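Local coordinates for protein lysine/ornithine decarboxylase (Vibrio vulnificus, PDB 2PLJ) that catalyses the decarboxylation of lysine and ornithine to the corresponding diamines, probably with pyridoxal 5'-phosphate as cofactor in a beta/alpha-barrel domain, at residues 94-108 with 115-129. Residues are numbered along the deposited sequence; the frame is centred on the assembly and turned at random.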
ATOM      1  N   VAL A  94     -10.006  12.929  15.314  1.00 13.60           N
ATOM      2  CA  VAL A  94      -9.751  14.368  15.422  1.00 14.68           C
ATOM      3  C   VAL A  94     -10.758  15.044  16.369  1.00 14.70           C
ATOM      4  O   VAL A  94     -10.363  15.786  17.299  1.00 13.86           O
ATOM      5  CB  VAL A  94      -9.736  15.042  14.017  1.00 15.12           C
ATOM      6  CG1 VAL A  94      -9.621  16.553  14.138  1.00 16.51           C
ATOM      7  CG2 VAL A  94      -8.535  14.513  13.216  1.00 15.22           C
ATOM      8  N   ARG A  95     -12.061  14.810  16.128  1.00 14.02           N
ATOM      9  CA  ARG A  95     -13.101  15.394  16.995  1.00 13.44           C
ATOM     10  C   ARG A  95     -12.940  14.971  18.464  1.00 13.66           C
ATOM     11  O   ARG A  95     -13.048  15.817  19.384  1.00 13.57           O
ATOM     12  CB  ARG A  95     -14.513  15.032  16.518  1.00 14.03           C
ATOM     13  CG  ARG A  95     -14.909  15.725  15.223  1.00 14.41           C
ATOM     14  CD  ARG A  95     -16.441  15.774  15.094  1.00 15.53           C
ATOM     15  NE  ARG A  95     -17.034  14.437  15.117  1.00 15.74           N
ATOM     16  CZ  ARG A  95     -17.325  13.723  14.031  1.00 19.31           C
ATOM     17  NH1 ARG A  95     -17.051  14.219  12.818  1.00 18.68           N
ATOM     18  NH2 ARG A  95     -17.900  12.519  14.156  1.00 17.33           N
ATOM     19  N   THR A  96     -12.685  13.680  18.665  1.00 12.81           N
ATOM     20  CA  THR A  96     -12.557  13.113  20.026  1.00 13.80           C
ATOM     21  C   THR A  96     -11.413  13.808  20.790  1.00 12.48           C
ATOM     22  O   THR A  96     -11.549  14.226  21.943  1.00 12.02           O
ATOM     23  CB  THR A  96     -12.334  11.573  19.953  1.00 13.63           C
ATOM     24  OG1 THR A  96     -13.528  10.916  19.480  1.00 13.31           O
ATOM     25  CG2 THR A  96     -11.924  11.005  21.327  1.00 12.97           C
ATOM     26  N   LEU A  97     -10.283  13.938  20.104  1.00 12.34           N
ATOM     27  CA  LEU A  97      -9.079  14.574  20.671  1.00 12.78           C
ATOM     28  C   LEU A  97      -9.244  16.073  20.862  1.00 13.56           C
ATOM     29  O   LEU A  97      -8.842  16.629  21.894  1.00 13.50           O
ATOM     30  CB  LEU A  97      -7.891  14.245  19.788  1.00 13.24           C
ATOM     31  CG  LEU A  97      -7.451  12.786  19.910  1.00 12.78           C
ATOM     32  CD1 LEU A  97      -6.396  12.583  18.835  1.00 14.70           C
ATOM     33  CD2 LEU A  97      -6.938  12.415  21.360  1.00 13.50           C
ATOM     34  N   LEU A  98      -9.868  16.736  19.888  1.00 14.05           N
ATOM     35  CA  LEU A  98     -10.164  18.159  20.055  1.00 14.07           C
ATOM     36  C   LEU A  98     -10.974  18.391  21.360  1.00 14.16           C
ATOM     37  O   LEU A  98     -10.682  19.305  22.159  1.00 14.40           O
ATOM     38  CB  LEU A  98     -10.932  18.686  18.840  1.00 14.84           C
ATOM     39  CG  LEU A  98     -11.349  20.167  18.867  1.00 13.58           C
ATOM     40  CD1 LEU A  98     -10.112  21.082  18.850  1.00 16.39           C
ATOM     41  CD2 LEU A  98     -12.285  20.439  17.680  1.00 15.53           C
ATOM     42  N   ALA A  99     -11.998  17.567  21.566  1.00 14.35           N
ATOM     43  CA  ALA A  99     -12.879  17.726  22.714  1.00 15.30           C
ATOM     44  C   ALA A  99     -12.097  17.474  24.017  1.00 15.63           C
ATOM     45  O   ALA A  99     -12.398  18.047  25.073  1.00 15.88           O
ATOM     46  CB  ALA A  99     -14.068  16.767  22.585  1.00 14.82           C
ATOM     47  N   GLU A 100     -11.090  16.603  23.925  1.00 16.17           N
ATOM     48  CA  GLU A 100     -10.272  16.212  25.056  1.00 17.39           C
ATOM     49  C   GLU A 100      -9.218  17.292  25.427  1.00 16.95           C
ATOM     50  O   GLU A 100      -8.679  17.305  26.543  1.00 18.40           O
ATOM     51  CB  GLU A 100      -9.685  14.822  24.739  1.00 18.49           C
ATOM     52  CG  GLU A 100      -9.019  14.096  25.871  1.00 20.83           C
ATOM     53  CD  GLU A 100      -9.910  13.728  27.064  1.00 20.71           C
ATOM     54  OE1 GLU A 100     -11.160  13.585  26.984  1.00 20.25           O
ATOM     55  OE2 GLU A 100      -9.296  13.614  28.140  1.00 22.76           O
ATOM     56  N   GLY A 101      -8.947  18.218  24.505  1.00 16.46           N
ATOM     57  CA  GLY A 101      -7.993  19.315  24.729  1.00 15.90           C
ATOM     58  C   GLY A 101      -6.678  19.173  23.954  1.00 14.93           C
ATOM     59  O   GLY A 101      -5.741  19.969  24.157  1.00 15.09           O
ATOM     60  N   ALA A 102      -6.625  18.203  23.043  1.00 14.86           N
ATOM     61  CA  ALA A 102      -5.415  17.928  22.280  1.00 14.48           C
ATOM     62  C   ALA A 102      -5.117  19.029  21.277  1.00 14.43           C
ATOM     63  O   ALA A 102      -6.019  19.758  20.868  1.00 14.49           O
ATOM     64  CB  ALA A 102      -5.522  16.594  21.521  1.00 14.72           C
ATOM     65  N   SER A 103      -3.844  19.107  20.871  1.00 14.27           N
ATOM     66  CA  SER A 103      -3.455  19.881  19.695  1.00 14.38           C
ATOM     67  C   SER A 103      -3.136  18.861  18.564  1.00 13.78           C
ATOM     68  O   SER A 103      -3.340  17.632  18.750  1.00 13.38           O
ATOM     69  CB  SER A 103      -2.246  20.770  20.026  1.00 14.83           C
ATOM     70  OG  SER A 103      -2.592  21.722  21.028  1.00 14.79           O
ATOM     71  N   PHE A 104      -2.669  19.357  17.411  1.00 13.28           N
ATOM     72  CA  PHE A 104      -2.533  18.494  16.200  1.00 13.92           C
ATOM     73  C   PHE A 104      -1.267  18.808  15.438  1.00 14.92           C
ATOM     74  O   PHE A 104      -0.788  19.953  15.425  1.00 14.04           O
ATOM     75  CB  PHE A 104      -3.774  18.670  15.312  1.00 14.39           C
ATOM     76  CG  PHE A 104      -5.032  18.234  16.006  1.00 13.67           C
ATOM     77  CD1 PHE A 104      -5.367  16.876  16.072  1.00 15.22           C
ATOM     78  CD2 PHE A 104      -5.788  19.164  16.721  1.00 14.31           C
ATOM     79  CE1 PHE A 104      -6.522  16.455  16.775  1.00 14.29           C
ATOM     80  CE2 PHE A 104      -6.927  18.755  17.440  1.00 16.02           C
ATOM     81  CZ  PHE A 104      -7.288  17.392  17.460  1.00 15.76           C
ATOM     82  N   ASP A 105      -0.757  17.766  14.817  1.00 14.60           N
ATOM     83  CA  ASP A 105       0.442  17.789  14.010  1.00 15.32           C
ATOM     84  C   ASP A 105       0.018  17.368  12.602  1.00 15.79           C
ATOM     85  O   ASP A 105      -0.497  16.258  12.408  1.00 15.51           O
ATOM     86  CB  ASP A 105       1.455  16.811  14.583  1.00 15.40           C
ATOM     87  CG  ASP A 105       2.625  16.573  13.654  1.00 20.49           C
ATOM     88  OD1 ASP A 105       2.949  17.519  12.889  1.00 25.66           O
ATOM     89  OD2 ASP A 105       3.244  15.480  13.734  1.00 22.11           O
ATOM     90  N   LEU A 106       0.198  18.286  11.653  1.00 14.72           N
ATOM     91  CA  LEU A 106      -0.236  18.169  10.248  1.00 15.25           C
ATOM     92  C   LEU A 106       0.998  18.025   9.338  1.00 15.87           C
ATOM     93  O   LEU A 106       2.031  18.604   9.605  1.00 18.08           O
ATOM     94  CB  LEU A 106      -0.982  19.456   9.824  1.00 14.80           C
ATOM     95  CG  LEU A 106      -2.057  19.967  10.793  1.00 14.34           C
ATOM     96  CD1 LEU A 106      -2.657  21.228  10.187  1.00 16.65           C
ATOM     97  CD2 LEU A 106      -3.118  18.888  11.072  1.00 17.25           C
ATOM     98  N   ALA A 107       0.862  17.266   8.259  1.00 15.84           N
ATOM     99  CA  ALA A 107       1.978  17.061   7.350  1.00 16.03           C
ATOM    100  C   ALA A 107       1.690  17.436   5.902  1.00 15.49           C
ATOM    101  O   ALA A 107       2.634  17.531   5.108  1.00 14.82           O
ATOM    102  CB  ALA A 107       2.383  15.612   7.426  1.00 18.66           C
ATOM    103  N   THR A 108       0.403  17.572   5.551  1.00 13.78           N
ATOM    104  CA  THR A 108      -0.024  17.822   4.179  1.00 13.87           C
ATOM    105  C   THR A 108      -1.289  18.676   4.125  1.00 14.14           C
ATOM    106  O   THR A 108      -2.045  18.802   5.109  1.00 13.74           O
ATOM    107  CB  THR A 108      -0.342  16.504   3.410  1.00 14.32           C
ATOM    108  OG1 THR A 108      -1.472  15.879   4.034  1.00 13.38           O
ATOM    109  CG2 THR A 108       0.875  15.542   3.425  1.00 15.08           C
ATOM    110  N   VAL A 115      -8.570  18.725   9.427  1.00 14.47           N
ATOM    111  CA  VAL A 115      -8.783  19.454  10.703  1.00 15.01           C
ATOM    112  C   VAL A 115      -9.672  20.687  10.517  1.00 15.10           C
ATOM    113  O   VAL A 115     -10.500  21.003  11.403  1.00 15.21           O
ATOM    114  CB  VAL A 115      -7.468  19.757  11.473  1.00 15.14           C
ATOM    115  CG1 VAL A 115      -6.730  18.425  11.751  1.00 14.20           C
ATOM    116  CG2 VAL A 115      -6.564  20.729  10.681  1.00 16.09           C
ATOM    117  N   ALA A 116      -9.502  21.393   9.392  1.00 14.57           N
ATOM    118  CA  ALA A 116     -10.323  22.561   9.095  1.00 14.48           C
ATOM    119  C   ALA A 116     -11.816  22.153   9.059  1.00 15.04           C
ATOM    120  O   ALA A 116     -12.675  22.858   9.640  1.00 14.88           O
ATOM    121  CB  ALA A 116      -9.891  23.173   7.789  1.00 14.64           C
ATOM    122  N   SER A 117     -12.114  21.020   8.412  1.00 16.02           N
ATOM    123  CA  SER A 117     -13.517  20.579   8.269  1.00 17.12           C
ATOM    124  C   SER A 117     -14.144  20.152   9.598  1.00 16.93           C
ATOM    125  O   SER A 117     -15.376  20.123   9.720  1.00 17.35           O
ATOM    126  CB  SER A 117     -13.642  19.424   7.262  1.00 16.90           C
ATOM    127  OG  SER A 117     -13.045  18.238   7.766  1.00 22.55           O
ATOM    128  N   GLU A 118     -13.312  19.780  10.572  1.00 16.84           N
ATOM    129  CA  GLU A 118     -13.797  19.370  11.909  1.00 17.84           C
ATOM    130  C   GLU A 118     -13.773  20.494  12.950  1.00 18.74           C
ATOM    131  O   GLU A 118     -13.982  20.258  14.151  1.00 19.73           O
ATOM    132  CB  GLU A 118     -13.065  18.111  12.404  1.00 18.72           C
ATOM    133  CG  GLU A 118     -13.294  16.902  11.491  1.00 18.74           C
ATOM    134  CD  GLU A 118     -14.777  16.533  11.295  1.00 20.79           C
ATOM    135  OE1 GLU A 118     -15.622  16.779  12.197  1.00 19.38           O
ATOM    136  OE2 GLU A 118     -15.113  16.008  10.216  1.00 22.16           O
ATOM    137  N   GLY A 119     -13.522  21.714  12.479  1.00 16.83           N
ATOM    138  CA  GLY A 119     -13.553  22.886  13.317  1.00 17.11           C
ATOM    139  C   GLY A 119     -12.404  23.058  14.292  1.00 16.59           C
ATOM    140  O   GLY A 119     -12.532  23.793  15.295  1.00 16.32           O
ATOM    141  N   VAL A 120     -11.273  22.442  13.969  1.00 15.59           N
ATOM    142  CA  VAL A 120     -10.068  22.631  14.770  1.00 15.69           C
ATOM    143  C   VAL A 120      -9.544  24.053  14.523  1.00 15.16           C
ATOM    144  O   VAL A 120      -9.294  24.425  13.370  1.00 15.01           O
ATOM    145  CB  VAL A 120      -8.982  21.610  14.420  1.00 15.45           C
ATOM    146  CG1 VAL A 120      -7.664  21.927  15.190  1.00 15.49           C
ATOM    147  CG2 VAL A 120      -9.478  20.165  14.703  1.00 15.83           C
ATOM    148  N   PRO A 121      -9.377  24.838  15.598  1.00 15.91           N
ATOM    149  CA  PRO A 121      -8.781  26.171  15.465  1.00 15.81           C
ATOM    150  C   PRO A 121      -7.319  26.021  15.002  1.00 15.35           C
ATOM    151  O   PRO A 121      -6.585  25.181  15.523  1.00 14.74           O
ATOM    152  CB  PRO A 121      -8.822  26.716  16.903  1.00 16.46           C
ATOM    153  CG  PRO A 121      -9.913  25.988  17.569  1.00 19.35           C
ATOM    154  CD  PRO A 121      -9.793  24.577  16.989  1.00 16.27           C
ATOM    155  N   ALA A 122      -6.906  26.855  14.053  1.00 16.20           N
ATOM    156  CA  ALA A 122      -5.558  26.742  13.479  1.00 15.80           C
ATOM    157  C   ALA A 122      -4.465  26.917  14.540  1.00 15.56           C
ATOM    158  O   ALA A 122      -3.349  26.395  14.386  1.00 15.02           O
ATOM    159  CB  ALA A 122      -5.373  27.771  12.366  1.00 16.88           C
ATOM    160  N   ASP A 123      -4.771  27.664  15.606  1.00 15.15           N
ATOM    161  CA  ASP A 123      -3.764  27.895  16.654  1.00 16.80           C
ATOM    162  C   ASP A 123      -3.420  26.633  17.451  1.00 16.12           C
ATOM    163  O   ASP A 123      -2.436  26.616  18.231  1.00 17.87           O
ATOM    164  CB  ASP A 123      -4.141  29.073  17.558  1.00 17.91           C
ATOM    165  CG  ASP A 123      -5.383  28.836  18.403  1.00 21.85           C
ATOM    166  OD1 ASP A 123      -5.973  27.738  18.404  1.00 25.87           O
ATOM    167  OD2 ASP A 123      -5.789  29.806  19.095  1.00 26.87           O
ATOM    168  N   LEU A 124      -4.201  25.570  17.245  1.00 14.95           N
ATOM    169  CA  LEU A 124      -3.891  24.278  17.874  1.00 14.80           C
ATOM    170  C   LEU A 124      -3.027  23.375  16.989  1.00 15.38           C
ATOM    171  O   LEU A 124      -2.784  22.216  17.346  1.00 16.33           O
ATOM    172  CB  LEU A 124      -5.185  23.515  18.247  1.00 14.89           C
ATOM    173  CG  LEU A 124      -6.081  24.157  19.313  1.00 16.19           C
ATOM    174  CD1 LEU A 124      -7.278  23.218  19.565  1.00 18.79           C
ATOM    175  CD2 LEU A 124      -5.342  24.406  20.585  1.00 20.27           C
ATOM    176  N   THR A 125      -2.569  23.914  15.868  1.00 14.24           N
ATOM    177  CA  THR A 125      -1.909  23.096  14.846  1.00 14.20           C
ATOM    178  C   THR A 125      -0.490  23.557  14.569  1.00 14.74           C
ATOM    179  O   THR A 125      -0.133  24.747  14.727  1.00 13.92           O
ATOM    180  CB  THR A 125      -2.712  23.025  13.512  1.00 15.27           C
ATOM    181  OG1 THR A 125      -2.598  24.258  12.786  1.00 14.40           O
ATOM    182  CG2 THR A 125      -4.215  22.670  13.755  1.00 14.39           C
ATOM    183  N   ILE A 126       0.320  22.580  14.183  1.00 14.11           N
ATOM    184  CA  ILE A 126       1.646  22.847  13.636  1.00 14.40           C
ATOM    185  C   ILE A 126       1.789  22.005  12.357  1.00 14.19           C
ATOM    186  O   ILE A 126       1.198  20.910  12.247  1.00 14.90           O
ATOM    187  CB  ILE A 126       2.810  22.515  14.621  1.00 13.76           C
ATOM    188  CG1 ILE A 126       2.806  21.040  15.047  1.00 13.91           C
ATOM    189  CG2 ILE A 126       2.760  23.444  15.862  1.00 13.79           C
ATOM    190  CD1 ILE A 126       3.995  20.658  15.975  1.00 15.29           C
ATOM    191  N   HIS A 127       2.570  22.497  11.398  1.00 14.77           N
ATOM    192  CA  HIS A 127       2.791  21.749  10.146  1.00 14.15           C
ATOM    193  C   HIS A 127       4.240  21.262  10.199  1.00 15.28           C
ATOM    194  O   HIS A 127       5.148  22.052  10.429  1.00 15.75           O
ATOM    195  CB  HIS A 127       2.528  22.680   8.948  1.00 16.08           C
ATOM    196  CG  HIS A 127       2.479  21.972   7.637  1.00 15.97           C
ATOM    197  ND1 HIS A 127       3.590  21.365   7.070  1.00 17.27           N
ATOM    198  CD2 HIS A 127       1.465  21.820   6.753  1.00 14.83           C
ATOM    199  CE1 HIS A 127       3.240  20.842   5.906  1.00 16.88           C
ATOM    200  NE2 HIS A 127       1.973  21.148   5.673  1.00 15.33           N
ATOM    201  N   THR A 128       4.449  19.963  10.115  1.00 14.65           N
ATOM    202  CA  THR A 128       5.800  19.459  10.390  1.00 16.08           C
ATOM    203  C   THR A 128       6.470  18.765   9.226  1.00 15.34           C
ATOM    204  O   THR A 128       7.510  18.128   9.408  1.00 14.76           O
ATOM    205  CB  THR A 128       5.787  18.552  11.604  1.00 17.87           C
ATOM    206  OG1 THR A 128       4.884  17.486  11.348  1.00 17.84           O
ATOM    207  CG2 THR A 128       5.423  19.367  12.899  1.00 20.57           C
ATOM    208  N   HIS A 129       5.926  18.922   8.024  1.00 13.95           N
ATOM    209  CA  HIS A 129       6.594  18.251   6.912  1.00 14.22           C
ATOM    210  C   HIS A 129       7.837  19.071   6.588  1.00 14.19           C
ATOM    211  O   HIS A 129       7.702  20.266   6.305  1.00 13.65           O
ATOM    212  CB  HIS A 129       5.711  18.140   5.682  1.00 14.88           C
ATOM    213  CG  HIS A 129       6.299  17.214   4.670  1.00 16.00           C
ATOM    214  ND1 HIS A 129       5.609  16.158   4.111  1.00 20.30           N
ATOM    215  CD2 HIS A 129       7.564  17.141   4.183  1.00 14.61           C
ATOM    216  CE1 HIS A 129       6.413  15.508   3.284  1.00 15.24           C
ATOM    217  NE2 HIS A 129       7.602  16.081   3.313  1.00 19.85           N
TER
HETATM  218  O   HOH W   1     -17.112  14.440   9.444  1.00 47.12           O
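Strands 103-106 and 125-127 run side by side and parallel, 17° between their directions and 4.8 Å between axes at closest approach, with Phe104, Asp105 and Leu106 paired to Thr125, Ile126 and His127. Helix 109-117 links them in a beta-alpha-beta unit of the beta/alpha barrel. Four backbone bonds alternate across the seam: Phe104 N to Leu124 O, Ile126 N to Phe104 O, Leu106 N to Ile126 O, and Thr128 N to Leu106 O at 2.8 Å.

The face bearing Phe104 and Leu106 turns to the helices. Leu106 CD2 meets Val115 CG1 at 3.7 Å, while its CD1 lies against Thr125 CB. Val120 splits its methyls: with CG1 anti to the backbone N, that branch reaches Phe104 CD2 and CG2 crosses to Val94 CG1, both at 3.7 Å. Leu98 spreads its methyls over the connection after helix 109-117, CD2 near the carbonyl oxygens of Glu118 and Gly119, CD1 against Leu124 CD1 at 3.6 Å. The helix ends there in a Schellman motif with Gly119 at positive phi. At the outer end, Arg95 NH1 gives Glu118 OE1 a nearly straight hydrogen bond of 3.0 Å within a salt bridge, in the guanidinium plane but from above the carboxylate, the two planes 57° apart; Arg95 NE makes a second salt bridge, to Glu409.

Asp105, on the other face, belongs to the pocket of the bound putrescine-pyridoxal phosphate adduct. Its CG is anti to the backbone N (chi1 169°), which brings the carboxylate to Thr128, whose OG1 donates to Asp105 OD1 at 2.5 Å, unusually short and its exact length doubtful.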